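Local coordinates for dihydrodipicolinate synthase (Rhodopseudomonas palustris, PDB 3DZ1), which probably catalyses the pyruvate-dependent formation of 4-hydroxy-tetrahydrodipicolinate in lysine biosynthesis, as a TIM-barrel lyase of the DapA family, at residues A[19-24]-A[274-279]; A[157-162]-A[189-194]; A[249-254]-A[293-298]. One frame throughout, in Å; residues are numbered along the deposited sequence.

Interaction 1: A[19-24]-A[274-279]; sequences PFHDDG and LLSSSA
The ring edge of F20 faces A279 O, which lies close to the ring plane, 3.8 Å from CD2. At the edge of the H21 imidazole, CE1 comes to 4.1 Å from S276 CB. Both segments are loops of a TIM-barrel enzyme, one following the first strand of the barrel and the other running between helices 260-271 and 289-301. They meet around an ST turn, in which S277 OG accepts from the backbone N of A279 at 3.0 Å. With OG anti to its own backbone N (chi1 171°), the hydroxyl is placed for this bond and also faces D22. S277 CB packs against F20 O, and the A279 methyl touches H21 O and D22 CA. Further in, the P19 and L275 side chains cross at about a right angle, P19 CG meeting L275 CD2 at 3.7 Å. With an alanine here in place of S277, the A279 amide would probably lose its side-chain acceptor and water 2 one of its partners. Water 1 ties the backbones together, accepting from F20 N at 2.9 Å and lying 2.8 Å from both S277 O and A279 O; K266 NZ also donates to A279 O. Water 2 donates to D22 OD2 at 2.9 Å.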
# COMPACT_ATOMS: atom_id res chain seq x y z
N PRO A 19 26.76 -13.70 -8.50
CA PRO A 19 27.50 -13.40 -9.73
C PRO A 19 26.94 -14.11 -10.96
O PRO A 19 26.77 -15.33 -10.95
CB PRO A 19 28.92 -13.88 -9.42
CG PRO A 19 29.00 -13.84 -7.92
CD PRO A 19 27.65 -14.36 -7.52
N PHE A 20 26.65 -13.35 -12.01
CA PHE A 20 26.13 -13.90 -13.26
C PHE A 20 26.99 -13.46 -14.43
O PHE A 20 27.66 -12.42 -14.38
CB PHE A 20 24.71 -13.38 -13.56
CG PHE A 20 23.67 -13.80 -12.57
CD1 PHE A 20 23.38 -15.14 -12.37
CD2 PHE A 20 22.95 -12.84 -11.87
CE1 PHE A 20 22.37 -15.52 -11.49
CE2 PHE A 20 21.94 -13.21 -10.99
CZ PHE A 20 21.65 -14.56 -10.80
N HIS A 21 26.97 -14.25 -15.49
CA HIS A 21 27.67 -13.89 -16.71
C HIS A 21 26.56 -13.22 -17.52
O HIS A 21 25.41 -13.17 -17.07
CB HIS A 21 28.21 -15.12 -17.43
CG HIS A 21 29.40 -15.74 -16.76
ND1 HIS A 21 30.57 -15.04 -16.54
CD2 HIS A 21 29.60 -16.98 -16.26
CE1 HIS A 21 31.44 -15.83 -15.94
NE2 HIS A 21 30.88 -17.01 -15.76
N ASP A 22 26.87 -12.71 -18.70
CA ASP A 22 25.88 -12.03 -19.52
C ASP A 22 24.70 -12.90 -19.96
O ASP A 22 23.57 -12.41 -20.10
CB ASP A 22 26.58 -11.40 -20.72
CG ASP A 22 27.74 -10.51 -20.30
OD1 ASP A 22 27.49 -9.39 -19.82
OD2 ASP A 22 28.90 -10.96 -20.44
N ASP A 23 24.94 -14.18 -20.18
CA ASP A 23 23.88 -15.09 -20.60
C ASP A 23 22.96 -15.41 -19.42
O ASP A 23 21.93 -16.08 -19.57
CB ASP A 23 24.48 -16.39 -21.15
CG ASP A 23 25.50 -17.00 -20.22
OD1 ASP A 23 25.24 -17.05 -19.00
OD2 ASP A 23 26.57 -17.44 -20.70
N GLY A 24 23.33 -14.92 -18.23
CA GLY A 24 22.52 -15.15 -17.05
C GLY A 24 22.90 -16.37 -16.23
O GLY A 24 22.29 -16.64 -15.20
N LEU A 274 36.47 -8.35 -8.76
CA LEU A 274 35.84 -9.43 -8.02
C LEU A 274 34.80 -10.18 -8.85
O LEU A 274 34.59 -11.38 -8.67
CB LEU A 274 35.19 -8.88 -6.74
CG LEU A 274 36.18 -8.17 -5.81
CD1 LEU A 274 35.45 -7.54 -4.64
CD2 LEU A 274 37.23 -9.16 -5.32
N LEU A 275 34.14 -9.47 -9.76
CA LEU A 275 33.15 -10.09 -10.64
C LEU A 275 33.67 -10.06 -12.08
O LEU A 275 34.30 -9.08 -12.48
CB LEU A 275 31.81 -9.35 -10.57
CG LEU A 275 31.02 -9.33 -9.26
CD1 LEU A 275 29.69 -8.60 -9.48
CD2 LEU A 275 30.78 -10.74 -8.78
N SER A 276 33.41 -11.13 -12.83
CA SER A 276 33.82 -11.20 -14.23
C SER A 276 32.87 -10.33 -15.04
O SER A 276 33.28 -9.66 -16.00
CB SER A 276 33.74 -12.63 -14.76
OG SER A 276 34.71 -13.46 -14.16
N SER A 277 31.60 -10.35 -14.64
CA SER A 277 30.56 -9.57 -15.30
C SER A 277 29.67 -8.90 -14.26
O SER A 277 29.46 -9.43 -13.17
CB SER A 277 29.71 -10.46 -16.20
OG SER A 277 28.58 -9.76 -16.68
N SER A 278 29.14 -7.74 -14.62
CA SER A 278 28.25 -6.98 -13.74
C SER A 278 26.80 -7.31 -14.04
O SER A 278 25.88 -6.68 -13.52
CB SER A 278 28.48 -5.48 -13.93
OG SER A 278 28.24 -5.11 -15.28
N ALA A 279 26.59 -8.32 -14.88
CA ALA A 279 25.25 -8.73 -15.29
C ALA A 279 24.30 -9.16 -14.17
O ALA A 279 24.71 -9.72 -13.15
CB ALA A 279 25.36 -9.85 -16.32
O HOH W 1 27.09 -10.45 -11.96
O HOH W 2 30.36 -8.87 -19.07

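Interaction 2: A[157-162]-A[189-194]; sequences QIVMDS and GSLRPL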
# COMPACT_ATOMS: atom_id res chain seq x y z
N GLN A 157 9.17 -9.63 21.64
CA GLN A 157 8.28 -10.77 21.73
C GLN A 157 8.68 -11.87 20.75
O GLN A 157 8.72 -13.05 21.11
CB GLN A 157 6.84 -10.33 21.46
CG GLN A 157 5.83 -11.46 21.42
CD GLN A 157 4.41 -10.96 21.65
OE1 GLN A 157 4.04 -9.88 21.20
NE2 GLN A 157 3.61 -11.75 22.36
N ILE A 158 8.98 -11.48 19.52
CA ILE A 158 9.39 -12.44 18.49
C ILE A 158 10.61 -13.22 18.96
O ILE A 158 10.67 -14.45 18.83
CB ILE A 158 9.76 -11.73 17.17
CG1 ILE A 158 8.52 -11.08 16.57
CG2 ILE A 158 10.38 -12.73 16.19
CD1 ILE A 158 8.81 -10.19 15.38
N VAL A 159 11.59 -12.50 19.50
CA VAL A 159 12.81 -13.13 19.98
C VAL A 159 12.57 -14.04 21.18
O VAL A 159 13.00 -15.20 21.18
CB VAL A 159 13.85 -12.06 20.37
CG1 VAL A 159 15.06 -12.72 21.02
CG2 VAL A 159 14.28 -11.26 19.14
N MSE A 160 11.88 -13.53 22.19
CA MSE A 160 11.62 -14.32 23.38
C MSE A 160 10.65 -15.49 23.15
O MSE A 160 10.65 -16.46 23.91
CB MSE A 160 11.10 -13.42 24.51
CG MSE A 160 12.10 -12.34 24.94
SE MSE A 160 13.84 -13.04 25.48
CE MSE A 160 13.45 -13.37 27.35
N ASP A 161 9.83 -15.39 22.10
CA ASP A 161 8.90 -16.46 21.76
C ASP A 161 9.66 -17.59 21.06
O ASP A 161 9.20 -18.74 21.03
CB ASP A 161 7.81 -15.97 20.80
CG ASP A 161 6.62 -15.33 21.51
OD1 ASP A 161 6.60 -15.28 22.75
OD2 ASP A 161 5.70 -14.90 20.79
N SER A 162 10.81 -17.26 20.50
CA SER A 162 11.62 -18.23 19.77
C SER A 162 12.70 -18.92 20.58
O SER A 162 13.22 -18.40 21.57
CB SER A 162 12.29 -17.55 18.57
OG SER A 162 13.40 -16.78 19.02
N GLY A 189 16.46 -6.65 31.66
CA GLY A 189 16.22 -8.08 31.75
C GLY A 189 15.04 -8.67 31.00
O GLY A 189 14.78 -9.87 31.11
N SER A 190 14.32 -7.86 30.23
CA SER A 190 13.18 -8.37 29.48
C SER A 190 13.61 -8.97 28.13
O SER A 190 12.83 -9.67 27.49
CB SER A 190 12.15 -7.26 29.26
OG SER A 190 12.70 -6.16 28.55
N LEU A 191 14.84 -8.69 27.71
CA LEU A 191 15.33 -9.22 26.44
C LEU A 191 16.69 -9.91 26.62
O LEU A 191 17.63 -9.32 27.16
CB LEU A 191 15.44 -8.10 25.41
CG LEU A 191 15.92 -8.49 24.00
CD1 LEU A 191 14.99 -9.53 23.40
CD2 LEU A 191 15.98 -7.25 23.13
N ARG A 192 16.78 -11.15 26.15
CA ARG A 192 18.02 -11.92 26.25
C ARG A 192 19.06 -11.46 25.24
O ARG A 192 18.79 -10.57 24.44
CB ARG A 192 17.72 -13.41 26.02
CG ARG A 192 17.27 -13.76 24.61
CD ARG A 192 17.15 -15.28 24.49
NE ARG A 192 16.36 -15.74 23.35
CZ ARG A 192 16.71 -15.62 22.08
NH1 ARG A 192 17.85 -15.02 21.74
NH2 ARG A 192 15.92 -16.13 21.14
N PRO A 193 20.26 -12.06 25.26
CA PRO A 193 21.31 -11.68 24.31
C PRO A 193 20.79 -11.70 22.88
O PRO A 193 20.08 -12.62 22.48
CB PRO A 193 22.39 -12.73 24.56
CG PRO A 193 22.27 -12.95 26.04
CD PRO A 193 20.77 -13.05 26.23
N LEU A 194 21.16 -10.68 22.11
CA LEU A 194 20.72 -10.56 20.72
C LEU A 194 21.71 -9.74 19.92
O LEU A 194 22.03 -8.61 20.30
CB LEU A 194 19.34 -9.89 20.66
CG LEU A 194 18.73 -9.66 19.28
CD1 LEU A 194 18.29 -10.98 18.68
CD2 LEU A 194 17.53 -8.72 19.39
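V159 CG1 lies over the centre of one face of the R192 guanidinium, 3.5 Å from CZ, so that a methyl group covers the flat end of a charged side chain. The contact joins the last turn of helix 152-161 to the loop leading into strand 195-198 of the barrel. R192 reaches across with CG between its backbone N and carbonyl carbon (chi1 67°) and the chain extended from CG to NE; the turn at chi4 then lays the group flat against the valine. M160, present as selenomethionine, runs the other way beside it. Bent at both chi2 and chi3 (-55° and -87°), it brings SE to 3.6 Å from R192 CG, while its CE reaches S190 O. V159 CG1 also meets L191 CD1 at 4.0 Å, and its other branch, CG2, packs on L194 CD1. On the helix side, S162 OG donates to V159 O at 2.7 Å, from the same face of that carbonyl as S162 N, and the serine oxygen is further bonded to C165 N. R192 NH1 donates to C165 O and, weakly, to P193 O. The backbone N of R192 is buried here without a polar partner. Such chemistry pairs an apolar lid with polar ends: the carbonyl oxygens near the guanidinium, C165 O among them, probably suit its positive charge, as would a position by the C-terminal end of helix 152-161.

Interaction 3: A[249-254]-A[293-298]; sequences LPLIRY and EEVDYL
Y254 and E294 are joined by the polar bond of this helix pair, at the far end of a ring that otherwise lies among aliphatic groups. The tyrosine leaves its helix with CG anti to the backbone N (chi1 -163°), and CB at once meets L298 CD1 at 3.7 Å. CG and CD1 of the ring stay near the same methyl. Farther along, V295 approaches from the same side of the ring plane, its CG2 3.6 Å from Y254 CE2 and a little farther from CD2. At the tip, the hydroxyl donates to E294 OE1 at 2.6 Å, meeting it nearly along its C-O direction, with the carboxylate plane turned 84° from the ring. The glutamate reaches this point on an extended chain, and its OE2 forms a salt bridge with R211 of the second subunit, which makes a charged carboxylate likely in this buried setting.

L298 is a knob in the hole formed by P250, L251, R253 and Y254. Its CD1 meets L251 CD1 at 4.1 Å, while CD2 packs on P250 CB at 4.0 Å and faces the guanidinium edge of R253. R253 NE donates to P250 O at 2.7 Å, in the carbonyl plane, and that oxygen also accepts from Y254 N. The outer end of R253 is bound to D206 of the second subunit.

The segments of helices 238-255 and 289-301 run roughly antiparallel, at 152° and with axes 10.1 Å apart. Helix 260-271 closes over the contact through V264 against Y254 and through Y267 and V268 against V295, and on another side L251 rests on the loop residues Y220, C221 and F222, which follow strand 215-218.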
# COMPACT_ATOMS: atom_id res chain seq x y z
N LEU A 249 30.20 8.20 2.52
CA LEU A 249 28.78 8.53 2.44
C LEU A 249 28.26 8.92 1.05
O LEU A 249 27.16 8.52 0.67
CB LEU A 249 28.43 9.63 3.45
CG LEU A 249 26.94 9.91 3.62
CD1 LEU A 249 26.20 8.62 3.97
CD2 LEU A 249 26.74 10.96 4.71
N PRO A 250 29.05 9.69 0.27
CA PRO A 250 28.56 10.05 -1.06
C PRO A 250 28.26 8.82 -1.91
O PRO A 250 27.23 8.77 -2.60
CB PRO A 250 29.71 10.88 -1.63
CG PRO A 250 30.22 11.58 -0.41
CD PRO A 250 30.27 10.44 0.61
N LEU A 251 29.14 7.82 -1.87
CA LEU A 251 28.94 6.60 -2.64
C LEU A 251 27.93 5.69 -1.96
O LEU A 251 27.14 5.02 -2.62
CB LEU A 251 30.26 5.86 -2.84
CG LEU A 251 30.20 4.58 -3.67
CD1 LEU A 251 29.65 4.88 -5.06
CD2 LEU A 251 31.60 3.96 -3.76
N ILE A 252 27.94 5.67 -0.63
CA ILE A 252 26.98 4.86 0.10
C ILE A 252 25.57 5.30 -0.29
O ILE A 252 24.71 4.47 -0.58
CB ILE A 252 27.15 5.04 1.63
CG1 ILE A 252 28.42 4.31 2.09
CG2 ILE A 252 25.91 4.53 2.37
CD1 ILE A 252 28.80 4.56 3.54
N ARG A 253 25.33 6.61 -0.31
CA ARG A 253 24.00 7.09 -0.66
C ARG A 253 23.66 6.90 -2.14
O ARG A 253 22.49 6.69 -2.47
CB ARG A 253 23.82 8.56 -0.25
CG ARG A 253 24.71 9.55 -0.95
CD ARG A 253 24.14 10.01 -2.29
NE ARG A 253 25.23 10.50 -3.11
CZ ARG A 253 25.27 11.68 -3.71
NH1 ARG A 253 24.26 12.53 -3.59
NH2 ARG A 253 26.34 12.01 -4.41
N TYR A 254 24.66 6.94 -3.01
CA TYR A 254 24.39 6.75 -4.44
C TYR A 254 23.94 5.30 -4.67
O TYR A 254 23.01 5.05 -5.44
CB TYR A 254 25.64 7.03 -5.29
CG TYR A 254 25.32 7.25 -6.75
CD1 TYR A 254 25.12 8.53 -7.26
CD2 TYR A 254 25.17 6.17 -7.63
CE1 TYR A 254 24.78 8.73 -8.61
CE2 TYR A 254 24.83 6.36 -8.96
CZ TYR A 254 24.63 7.64 -9.45
OH TYR A 254 24.28 7.83 -10.76
N GLU A 293 29.65 7.23 -15.15
CA GLU A 293 30.61 8.32 -14.99
C GLU A 293 30.47 8.92 -13.59
O GLU A 293 31.47 9.21 -12.93
CB GLU A 293 30.36 9.41 -16.04
CG GLU A 293 31.43 10.51 -16.10
CD GLU A 293 31.44 11.41 -14.88
OE1 GLU A 293 30.36 11.73 -14.37
OE2 GLU A 293 32.54 11.83 -14.44
N GLU A 294 29.23 9.12 -13.15
CA GLU A 294 28.98 9.69 -11.83
C GLU A 294 29.55 8.78 -10.75
O GLU A 294 30.15 9.27 -9.79
CB GLU A 294 27.47 9.90 -11.62
CG GLU A 294 26.85 10.80 -12.69
CD GLU A 294 25.35 10.95 -12.54
OE1 GLU A 294 24.68 9.94 -12.24
OE2 GLU A 294 24.83 12.07 -12.74
N VAL A 295 29.37 7.48 -10.90
CA VAL A 295 29.91 6.53 -9.93
C VAL A 295 31.43 6.62 -9.97
O VAL A 295 32.09 6.62 -8.94
CB VAL A 295 29.48 5.07 -10.25
CG1 VAL A 295 30.23 4.09 -9.33
CG2 VAL A 295 27.97 4.93 -10.06
N ASP A 296 31.99 6.69 -11.18
CA ASP A 296 33.44 6.80 -11.35
C ASP A 296 33.95 8.05 -10.65
O ASP A 296 35.02 8.03 -10.04
CB ASP A 296 33.82 6.87 -12.83
CG ASP A 296 33.63 5.55 -13.55
OD1 ASP A 296 33.48 4.51 -12.88
OD2 ASP A 296 33.64 5.55 -14.81
N TYR A 297 33.19 9.14 -10.75
CA TYR A 297 33.59 10.39 -10.12
C TYR A 297 33.68 10.22 -8.60
O TYR A 297 34.65 10.63 -7.97
CB TYR A 297 32.59 11.50 -10.45
CG TYR A 297 32.97 12.85 -9.88
CD1 TYR A 297 34.12 13.52 -10.32
CD2 TYR A 297 32.19 13.47 -8.91
CE1 TYR A 297 34.47 14.77 -9.80
CE2 TYR A 297 32.53 14.71 -8.38
CZ TYR A 297 33.67 15.36 -8.83
OH TYR A 297 34.00 16.59 -8.32
N LEU A 298 32.66 9.60 -8.02
CA LEU A 298 32.64 9.37 -6.58
C LEU A 298 33.81 8.48 -6.17
O LEU A 298 34.47 8.72 -5.16
CB LEU A 298 31.32 8.72 -6.16
CG LEU A 298 30.06 9.57 -6.36
CD1 LEU A 298 28.84 8.79 -5.92
CD2 LEU A 298 30.19 10.87 -5.58

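In the fold
Interactions 1 and 3 each have a segment in the C-terminal part of the chain: 274-279 lies in the loop between helices 260-271 and 289-301, and 293-298 on the second of these. Their centres are 21 Å apart and their nearest atoms about 11 Å, without touching, and their segments alternate along the sequence. Interaction 2 lies on the opposite side of the chain's centre, its centre 41 Å from that of interaction 1 and 39 Å from that of interaction 3. Interactions 1 and 3 lie away from the predicted pyruvate site; in interaction 2 the L194 side chain is about 11 Å from that of M217 there, without contact. Interaction 3 alone is touched by the second subunit.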